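Local atomic coordinates of cpftsy (Physcomitrella patens, PDB entry 4AK9), a protein that probably serves as the chloroplast receptor for the signal recognition particle, a GTPase of the SIMIBI class acting in protein transport during chloroplast biogenesis. Residues F140-T154 with R194-S208. Sequence-based numbering, arbitrary orientation.
Sequences FKKEGVKVLMAAGDT and RAVEEDFDVVLCDTS
Lys146 lies across the ring of Phe200 at about a right angle, its CE 3.7 Å from the ring centroid over one face, while Leu148 CB packs against the opposite face. With CG anti to the backbone N (chi1 179°) and every later torsion extended, the lysine chain puts NZ 2.8 Å from Glu198 O, nearly along that carbonyl's axis, just past helix 184-197; NZ also makes a cation-pi contact with the ring. A lysine suits this place because its methylenes cover an aromatic face while its ammonium meets a carbonyl; an alanine here would probably uncover that face of Phe200 and leave Glu198 O without this donor. The backbone N of Lys146 gives a hydrogen bond to the anti lone pair of Asp201 OD2 (2.9 Å), and its O accepts from both Asp201 N and Val202 N. Asp201 OD1 turns to Arg115 in a salt bridge, so the carboxylate serves two partners.

From here strands 147-150 and 202-205 run parallel, Leu148 and Ala150 each bonding through N and O to the neighbouring strand. On one face of the sheet, Val202 CG2 stands over the Phe140 ring and meets Val145 CG1 at 3.6 Å, while Leu204 CD2 reaches Val147 CG1 at 3.8 Å; branched apolar residues fill this layer beneath helix 126-142. On the other, Leu148 CD2 touches Ala195 CB, whose small size lets helix 184-197 lie close.

Beyond the strands, Asp153 and Asp206 lie side by side, their OD2 atoms 4.1 Å and their carboxylate planes 78° apart; a water joins Asp153 O to Asp206 OD2. Asp206 also touches Lys129 of the probable P-loop, whose positive charge would probably ease the repulsion between these like charges, at the end of the sheet where P-loop GTPases bind nucleotide.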
ATOM      1  N   PHE A 140      23.381   7.186  21.664  1.00 30.54           N
ATOM      2  CA  PHE A 140      24.817   7.074  21.884  1.00 26.30           C
ATOM      3  C   PHE A 140      25.255   7.812  23.143  1.00 31.63           C
ATOM      4  O   PHE A 140      26.070   7.304  23.927  1.00 31.80           O
ATOM      5  CB  PHE A 140      25.583   7.606  20.677  1.00 28.40           C
ATOM      6  CG  PHE A 140      25.566   6.679  19.496  1.00 26.22           C
ATOM      7  CD1 PHE A 140      26.164   5.432  19.581  1.00 33.85           C
ATOM      8  CD2 PHE A 140      24.987   7.065  18.304  1.00 29.78           C
ATOM      9  CE1 PHE A 140      26.149   4.568  18.490  1.00 36.19           C
ATOM     10  CE2 PHE A 140      24.975   6.215  17.205  1.00 28.43           C
ATOM     11  CZ  PHE A 140      25.554   4.974  17.294  1.00 30.88           C
ATOM     12  N   LYS A 141      24.720   9.012  23.319  1.00 28.85           N
ATOM     13  CA  LYS A 141      25.030   9.849  24.496  1.00 35.92           C
ATOM     14  C   LYS A 141      24.651   9.171  25.803  1.00 38.68           C
ATOM     15  O   LYS A 141      25.388   9.238  26.778  1.00 40.09           O
ATOM     16  CB  LYS A 141      24.337  11.207  24.378  1.00 34.59           C
ATOM     17  CG  LYS A 141      24.947  12.066  23.264  1.00 42.05           C
ATOM     18  CD  LYS A 141      26.465  12.198  23.471  1.00 50.03           C
ATOM     19  CE  LYS A 141      27.116  13.141  22.460  1.00 47.56           C
ATOM     20  NZ  LYS A 141      28.611  13.228  22.636  1.00 46.30           N
ATOM     21  N   LYS A 142      23.517   8.479  25.804  1.00 32.59           N
ATOM     22  CA  LYS A 142      23.066   7.764  26.988  1.00 40.20           C
ATOM     23  C   LYS A 142      23.998   6.613  27.341  1.00 42.65           C
ATOM     24  O   LYS A 142      24.020   6.151  28.477  1.00 46.67           O
ATOM     25  CB  LYS A 142      21.633   7.258  26.791  1.00 41.45           C
ATOM     26  CG  LYS A 142      20.574   8.304  27.120  1.00 45.42           C
ATOM     27  CD  LYS A 142      19.249   7.971  26.462  1.00 47.87           C
ATOM     28  CE  LYS A 142      18.802   6.536  26.767  1.00 61.48           C
ATOM     29  NZ  LYS A 142      18.188   5.839  25.571  1.00 52.70           N
ATOM     30  N   GLU A 143      24.778   6.158  26.370  1.00 40.23           N
ATOM     31  CA  GLU A 143      25.734   5.084  26.620  1.00 44.64           C
ATOM     32  C   GLU A 143      27.174   5.563  26.819  1.00 43.99           C
ATOM     33  O   GLU A 143      28.105   4.747  26.854  1.00 45.77           O
ATOM     34  CB  GLU A 143      25.648   4.034  25.510  1.00 52.29           C
ATOM     35  CG  GLU A 143      24.351   3.233  25.571  1.00 59.64           C
ATOM     36  CD  GLU A 143      24.313   2.066  24.571  1.00 78.67           C
ATOM     37  OE1 GLU A 143      24.749   2.256  23.407  1.00 81.18           O
ATOM     38  OE2 GLU A 143      23.837   0.973  24.964  1.00 85.39           O
ATOM     39  N   GLY A 144      27.357   6.876  26.947  1.00 34.88           N
ATOM     40  CA  GLY A 144      28.669   7.440  27.237  1.00 44.20           C
ATOM     41  C   GLY A 144      29.549   7.623  26.009  1.00 51.31           C
ATOM     42  O   GLY A 144      30.734   7.983  26.109  1.00 48.47           O
ATOM     43  N   VAL A 145      28.955   7.375  24.844  1.00 42.91           N
ATOM     44  CA  VAL A 145      29.640   7.498  23.558  1.00 45.46           C
ATOM     45  C   VAL A 145      29.765   8.979  23.146  1.00 42.35           C
ATOM     46  O   VAL A 145      28.818   9.760  23.277  1.00 43.02           O
ATOM     47  CB  VAL A 145      28.875   6.686  22.472  1.00 36.89           C
ATOM     48  CG1 VAL A 145      29.517   6.839  21.093  1.00 34.92           C
ATOM     49  CG2 VAL A 145      28.791   5.214  22.885  1.00 41.43           C
ATOM     50  N   LYS A 146      30.945   9.353  22.663  1.00 34.74           N
ATOM     51  CA  LYS A 146      31.208  10.725  22.226  1.00 35.08           C
ATOM     52  C   LYS A 146      30.859  10.933  20.732  1.00 35.43           C
ATOM     53  O   LYS A 146      31.513  10.368  19.838  1.00 30.63           O
ATOM     54  CB  LYS A 146      32.678  11.048  22.482  1.00 39.99           C
ATOM     55  CG  LYS A 146      33.124  12.432  22.068  1.00 43.54           C
ATOM     56  CD  LYS A 146      34.580  12.636  22.490  1.00 51.76           C
ATOM     57  CE  LYS A 146      35.108  14.006  22.066  1.00 54.07           C
ATOM     58  NZ  LYS A 146      36.607  14.006  22.096  1.00 55.20           N
ATOM     59  N   VAL A 147      29.858  11.776  20.472  1.00 32.43           N
ATOM     60  CA  VAL A 147      29.251  11.890  19.145  1.00 29.79           C
ATOM     61  C   VAL A 147      29.565  13.212  18.465  1.00 27.55           C
ATOM     62  O   VAL A 147      29.500  14.273  19.101  1.00 28.08           O
ATOM     63  CB  VAL A 147      27.694  11.806  19.229  1.00 30.44           C
ATOM     64  CG1 VAL A 147      27.062  12.018  17.863  1.00 28.78           C
ATOM     65  CG2 VAL A 147      27.269  10.482  19.834  1.00 33.10           C
ATOM     66  N   LEU A 148      29.897  13.146  17.175  1.00 23.32           N
ATOM     67  CA  LEU A 148      30.032  14.338  16.346  1.00 19.43           C
ATOM     68  C   LEU A 148      29.028  14.293  15.201  1.00 28.34           C
ATOM     69  O   LEU A 148      28.965  13.307  14.473  1.00 27.48           O
ATOM     70  CB  LEU A 148      31.449  14.441  15.769  1.00 26.91           C
ATOM     71  CG  LEU A 148      31.681  15.560  14.748  1.00 26.08           C
ATOM     72  CD1 LEU A 148      31.617  16.918  15.444  1.00 35.28           C
ATOM     73  CD2 LEU A 148      33.044  15.411  14.008  1.00 32.42           C
ATOM     74  N   MET A 149      28.260  15.366  15.025  1.00 28.06           N
ATOM     75  CA  MET A 149      27.307  15.420  13.921  1.00 27.57           C
ATOM     76  C   MET A 149      27.883  16.180  12.750  1.00 30.99           C
ATOM     77  O   MET A 149      28.642  17.138  12.929  1.00 33.13           O
ATOM     78  CB  MET A 149      25.984  16.063  14.367  1.00 23.96           C
ATOM     79  CG  MET A 149      25.246  15.282  15.423  1.00 29.32           C
ATOM     80  SD  MET A 149      23.738  16.174  15.884  1.00 33.13           S
ATOM     81  CE  MET A 149      23.041  15.105  17.092  1.00 29.35           C
ATOM     82  N   ALA A 150      27.527  15.757  11.535  1.00 22.37           N
ATOM     83  CA  ALA A 150      27.990  16.429  10.327  1.00 24.41           C
ATOM     84  C   ALA A 150      26.815  16.839   9.465  1.00 33.68           C
ATOM     85  O   ALA A 150      26.010  15.977   9.021  1.00 26.72           O
ATOM     86  CB  ALA A 150      28.933  15.515   9.537  1.00 26.37           C
ATOM     87  N   ALA A 151      26.709  18.141   9.217  1.00 30.11           N
ATOM     88  CA  ALA A 151      25.575  18.690   8.481  1.00 32.47           C
ATOM     89  C   ALA A 151      25.814  18.677   6.981  1.00 34.68           C
ATOM     90  O   ALA A 151      26.069  19.726   6.365  1.00 37.79           O
ATOM     91  CB  ALA A 151      25.243  20.099   8.964  1.00 39.44           C
ATOM     92  N   GLY A 152      25.715  17.487   6.382  1.00 30.49           N
ATOM     93  CA  GLY A 152      26.040  17.336   4.975  1.00 31.92           C
ATOM     94  C   GLY A 152      24.856  17.538   4.052  1.00 35.43           C
ATOM     95  O   GLY A 152      24.999  17.509   2.837  1.00 41.40           O
ATOM     96  N   ASP A 153      23.671  17.733   4.629  1.00 33.39           N
ATOM     97  CA  ASP A 153      22.523  18.142   3.827  1.00 36.85           C
ATOM     98  C   ASP A 153      22.618  19.655   3.655  1.00 46.95           C
ATOM     99  O   ASP A 153      22.059  20.416   4.451  1.00 50.08           O
ATOM    100  CB  ASP A 153      21.216  17.764   4.529  1.00 37.06           C
ATOM    101  CG  ASP A 153      19.966  18.069   3.682  1.00 46.24           C
ATOM    102  OD1 ASP A 153      20.069  18.776   2.643  1.00 44.17           O
ATOM    103  OD2 ASP A 153      18.862  17.596   4.077  1.00 42.74           O
ATOM    104  N   THR A 154      23.355  20.081   2.632  1.00 47.77           N
ATOM    105  CA  THR A 154      23.541  21.497   2.326  1.00 48.26           C
ATOM    106  C   THR A 154      22.403  21.971   1.424  1.00 51.59           C
ATOM    107  O   THR A 154      22.519  22.973   0.726  1.00 60.35           O
ATOM    108  CB  THR A 154      24.936  21.778   1.660  1.00 53.33           C
ATOM    109  OG1 THR A 154      24.989  21.191   0.348  1.00 57.38           O
ATOM    110  CG2 THR A 154      26.077  21.223   2.521  1.00 46.09           C
ATOM    111  N   ARG A 194      38.119  15.696  11.633  1.00 33.54           N
ATOM    112  CA  ARG A 194      38.045  16.244  12.981  1.00 36.12           C
ATOM    113  C   ARG A 194      37.810  15.151  14.008  1.00 35.58           C
ATOM    114  O   ARG A 194      38.351  15.189  15.112  1.00 34.86           O
ATOM    115  CB  ARG A 194      36.957  17.321  13.069  1.00 32.92           C
ATOM    116  CG  ARG A 194      36.774  17.847  14.484  1.00 40.70           C
ATOM    117  CD  ARG A 194      35.888  19.079  14.553  1.00 44.43           C
ATOM    118  NE  ARG A 194      35.470  19.297  15.937  1.00 45.91           N
ATOM    119  CZ  ARG A 194      34.443  20.051  16.306  1.00 44.05           C
ATOM    120  NH1 ARG A 194      33.709  20.677  15.388  1.00 41.85           N
ATOM    121  NH2 ARG A 194      34.143  20.164  17.595  1.00 49.85           N
ATOM    122  N   ALA A 195      37.014  14.151  13.641  1.00 30.70           N
ATOM    123  CA  ALA A 195      36.727  13.084  14.575  1.00 29.07           C
ATOM    124  C   ALA A 195      37.948  12.214  14.812  1.00 32.31           C
ATOM    125  O   ALA A 195      38.118  11.686  15.906  1.00 30.69           O
ATOM    126  CB  ALA A 195      35.611  12.225  14.056  1.00 30.50           C
ATOM    127  N   VAL A 196      38.755  12.022  13.773  1.00 32.32           N
ATOM    128  CA  VAL A 196      39.958  11.203  13.917  1.00 37.54           C
ATOM    129  C   VAL A 196      40.946  11.954  14.818  1.00 38.42           C
ATOM    130  O   VAL A 196      41.533  11.371  15.752  1.00 42.02           O
ATOM    131  CB  VAL A 196      40.618  10.893  12.558  1.00 34.15           C
ATOM    132  CG1 VAL A 196      41.919  10.115  12.773  1.00 35.82           C
ATOM    133  CG2 VAL A 196      39.653  10.100  11.653  1.00 35.59           C
ATOM    134  N   GLU A 197      41.093  13.252  14.560  1.00 36.48           N
ATOM    135  CA  GLU A 197      42.034  14.068  15.329  1.00 44.45           C
ATOM    136  C   GLU A 197      41.628  14.201  16.786  1.00 45.72           C
ATOM    137  O   GLU A 197      42.482  14.167  17.682  1.00 43.59           O
ATOM    138  CB  GLU A 197      42.191  15.463  14.718  1.00 38.11           C
ATOM    139  CG  GLU A 197      42.786  15.467  13.318  1.00 48.39           C
ATOM    140  CD  GLU A 197      44.158  14.788  13.240  1.00 58.46           C
ATOM    141  OE1 GLU A 197      45.094  15.259  13.930  1.00 62.42           O
ATOM    142  OE2 GLU A 197      44.298  13.787  12.487  1.00 51.75           O
ATOM    143  N   GLU A 198      40.327  14.360  17.021  1.00 38.63           N
ATOM    144  CA  GLU A 198      39.847  14.693  18.365  1.00 42.60           C
ATOM    145  C   GLU A 198      39.233  13.538  19.134  1.00 39.86           C
ATOM    146  O   GLU A 198      38.534  13.760  20.129  1.00 43.10           O
ATOM    147  CB  GLU A 198      38.869  15.853  18.308  1.00 39.06           C
ATOM    148  CG  GLU A 198      39.464  17.077  17.663  1.00 43.06           C
ATOM    149  CD  GLU A 198      38.488  18.243  17.621  1.00 50.74           C
ATOM    150  OE1 GLU A 198      37.455  18.193  18.327  1.00 50.71           O
ATOM    151  OE2 GLU A 198      38.751  19.211  16.875  1.00 53.65           O
ATOM    152  N   ASP A 199      39.478  12.316  18.669  1.00 39.23           N
ATOM    153  CA  ASP A 199      39.161  11.137  19.469  1.00 41.10           C
ATOM    154  C   ASP A 199      37.647  10.976  19.735  1.00 41.98           C
ATOM    155  O   ASP A 199      37.248  10.533  20.817  1.00 42.15           O
ATOM    156  CB  ASP A 199      39.943  11.202  20.799  1.00 50.91           C
ATOM    157  CG  ASP A 199      40.186   9.833  21.419  1.00 58.68           C
ATOM    158  OD1 ASP A 199      41.101   9.112  20.946  1.00 64.91           O
ATOM    159  OD2 ASP A 199      39.471   9.494  22.393  1.00 65.08           O
ATOM    160  N   PHE A 200      36.817  11.330  18.749  1.00 41.07           N
ATOM    161  CA  PHE A 200      35.363  11.092  18.815  1.00 37.34           C
ATOM    162  C   PHE A 200      35.076   9.617  18.554  1.00 29.86           C
ATOM    163  O   PHE A 200      35.822   8.968  17.822  1.00 33.54           O
ATOM    164  CB  PHE A 200      34.646  11.933  17.760  1.00 29.87           C
ATOM    165  CG  PHE A 200      34.420  13.373  18.163  1.00 35.64           C
ATOM    166  CD1 PHE A 200      35.373  14.353  17.886  1.00 42.05           C
ATOM    167  CD2 PHE A 200      33.245  13.750  18.810  1.00 34.46           C
ATOM    168  CE1 PHE A 200      35.163  15.686  18.249  1.00 37.35           C
ATOM    169  CE2 PHE A 200      33.028  15.076  19.180  1.00 35.30           C
ATOM    170  CZ  PHE A 200      33.984  16.047  18.898  1.00 45.43           C
ATOM    171  N   ASP A 201      33.996   9.080  19.116  1.00 29.16           N
ATOM    172  CA  ASP A 201      33.717   7.654  18.938  1.00 31.12           C
ATOM    173  C   ASP A 201      32.873   7.375  17.701  1.00 34.45           C
ATOM    174  O   ASP A 201      33.006   6.318  17.081  1.00 31.45           O
ATOM    175  CB  ASP A 201      33.011   7.079  20.154  1.00 31.97           C
ATOM    176  CG  ASP A 201      33.855   7.184  21.418  1.00 48.65           C
ATOM    177  OD1 ASP A 201      34.903   6.499  21.500  1.00 43.90           O
ATOM    178  OD2 ASP A 201      33.463   7.943  22.335  1.00 45.34           O
ATOM    179  N   VAL A 202      31.987   8.310  17.364  1.00 25.83           N
ATOM    180  CA  VAL A 202      31.004   8.069  16.293  1.00 28.78           C
ATOM    181  C   VAL A 202      30.750   9.386  15.595  1.00 25.85           C
ATOM    182  O   VAL A 202      30.656  10.422  16.261  1.00 29.07           O
ATOM    183  CB  VAL A 202      29.649   7.591  16.859  1.00 29.98           C
ATOM    184  CG1 VAL A 202      28.631   7.489  15.747  1.00 37.32           C
ATOM    185  CG2 VAL A 202      29.777   6.225  17.538  1.00 36.51           C
ATOM    186  N   VAL A 203      30.682   9.356  14.265  1.00 21.77           N
ATOM    187  CA  VAL A 203      30.288  10.519  13.494  1.00 20.57           C
ATOM    188  C   VAL A 203      28.955  10.183  12.821  1.00 29.22           C
ATOM    189  O   VAL A 203      28.840   9.152  12.157  1.00 26.46           O
ATOM    190  CB  VAL A 203      31.276  10.833  12.378  1.00 26.59           C
ATOM    191  CG1 VAL A 203      30.813  12.040  11.568  1.00 21.54           C
ATOM    192  CG2 VAL A 203      32.681  11.055  12.949  1.00 25.32           C
ATOM    193  N   LEU A 204      27.964  11.046  13.006  1.00 23.12           N
ATOM    194  CA  LEU A 204      26.629  10.862  12.417  1.00 23.45           C
ATOM    195  C   LEU A 204      26.456  11.869  11.291  1.00 20.75           C
ATOM    196  O   LEU A 204      26.357  13.068  11.528  1.00 24.99           O
ATOM    197  CB  LEU A 204      25.541  11.067  13.485  1.00 23.35           C
ATOM    198  CG  LEU A 204      24.930   9.902  14.269  1.00 31.61           C
ATOM    199  CD1 LEU A 204      25.802   8.685  14.259  1.00 33.58           C
ATOM    200  CD2 LEU A 204      24.495  10.262  15.714  1.00 29.04           C
ATOM    201  N   CYS A 205      26.417  11.395  10.049  1.00 21.21           N
ATOM    202  CA  CYS A 205      26.385  12.291   8.860  1.00 19.01           C
ATOM    203  C   CYS A 205      25.007  12.451   8.252  1.00 29.61           C
ATOM    204  O   CYS A 205      24.357  11.459   7.915  1.00 26.77           O
ATOM    205  CB  CYS A 205      27.297  11.734   7.748  1.00 23.92           C
ATOM    206  SG  CYS A 205      29.020  11.491   8.238  1.00 29.58           S
ATOM    207  N   ASP A 206      24.565  13.684   8.071  1.00 24.94           N
ATOM    208  CA  ASP A 206      23.361  13.933   7.282  1.00 27.75           C
ATOM    209  C   ASP A 206      23.778  14.083   5.832  1.00 31.16           C
ATOM    210  O   ASP A 206      24.921  14.427   5.544  1.00 31.29           O
ATOM    211  CB  ASP A 206      22.661  15.197   7.757  1.00 29.94           C
ATOM    212  CG  ASP A 206      21.207  15.280   7.284  1.00 38.52           C
ATOM    213  OD1 ASP A 206      20.700  14.289   6.686  1.00 30.53           O
ATOM    214  OD2 ASP A 206      20.571  16.330   7.535  1.00 40.23           O
ATOM    215  N   THR A 207      22.865  13.792   4.909  1.00 23.80           N
ATOM    216  CA  THR A 207      23.159  13.904   3.475  1.00 22.97           C
ATOM    217  C   THR A 207      21.957  14.504   2.764  1.00 30.87           C
ATOM    218  O   THR A 207      20.830  14.478   3.293  1.00 28.68           O
ATOM    219  CB  THR A 207      23.433  12.520   2.823  1.00 29.19           C
ATOM    220  OG1 THR A 207      22.297  11.651   3.039  1.00 23.50           O
ATOM    221  CG2 THR A 207      24.674  11.869   3.414  1.00 26.19           C
ATOM    222  N   SER A 208      22.178  15.032   1.562  1.00 28.12           N
ATOM    223  CA  SER A 208      21.056  15.575   0.802  1.00 28.91           C
ATOM    224  C   SER A 208      20.310  14.432   0.113  1.00 30.63           C
ATOM    225  O   SER A 208      20.899  13.403  -0.229  1.00 33.78           O
ATOM    226  CB  SER A 208      21.531  16.600  -0.217  1.00 39.52           C
ATOM    227  OG  SER A 208      22.277  17.615   0.427  1.00 44.56           O
TER
HETATM  228  O   HOH W   1      22.609  18.899   7.240  1.00 33.66           O
HETATM  229  O   HOH W   2      18.402  16.099   6.215  1.00 41.09           O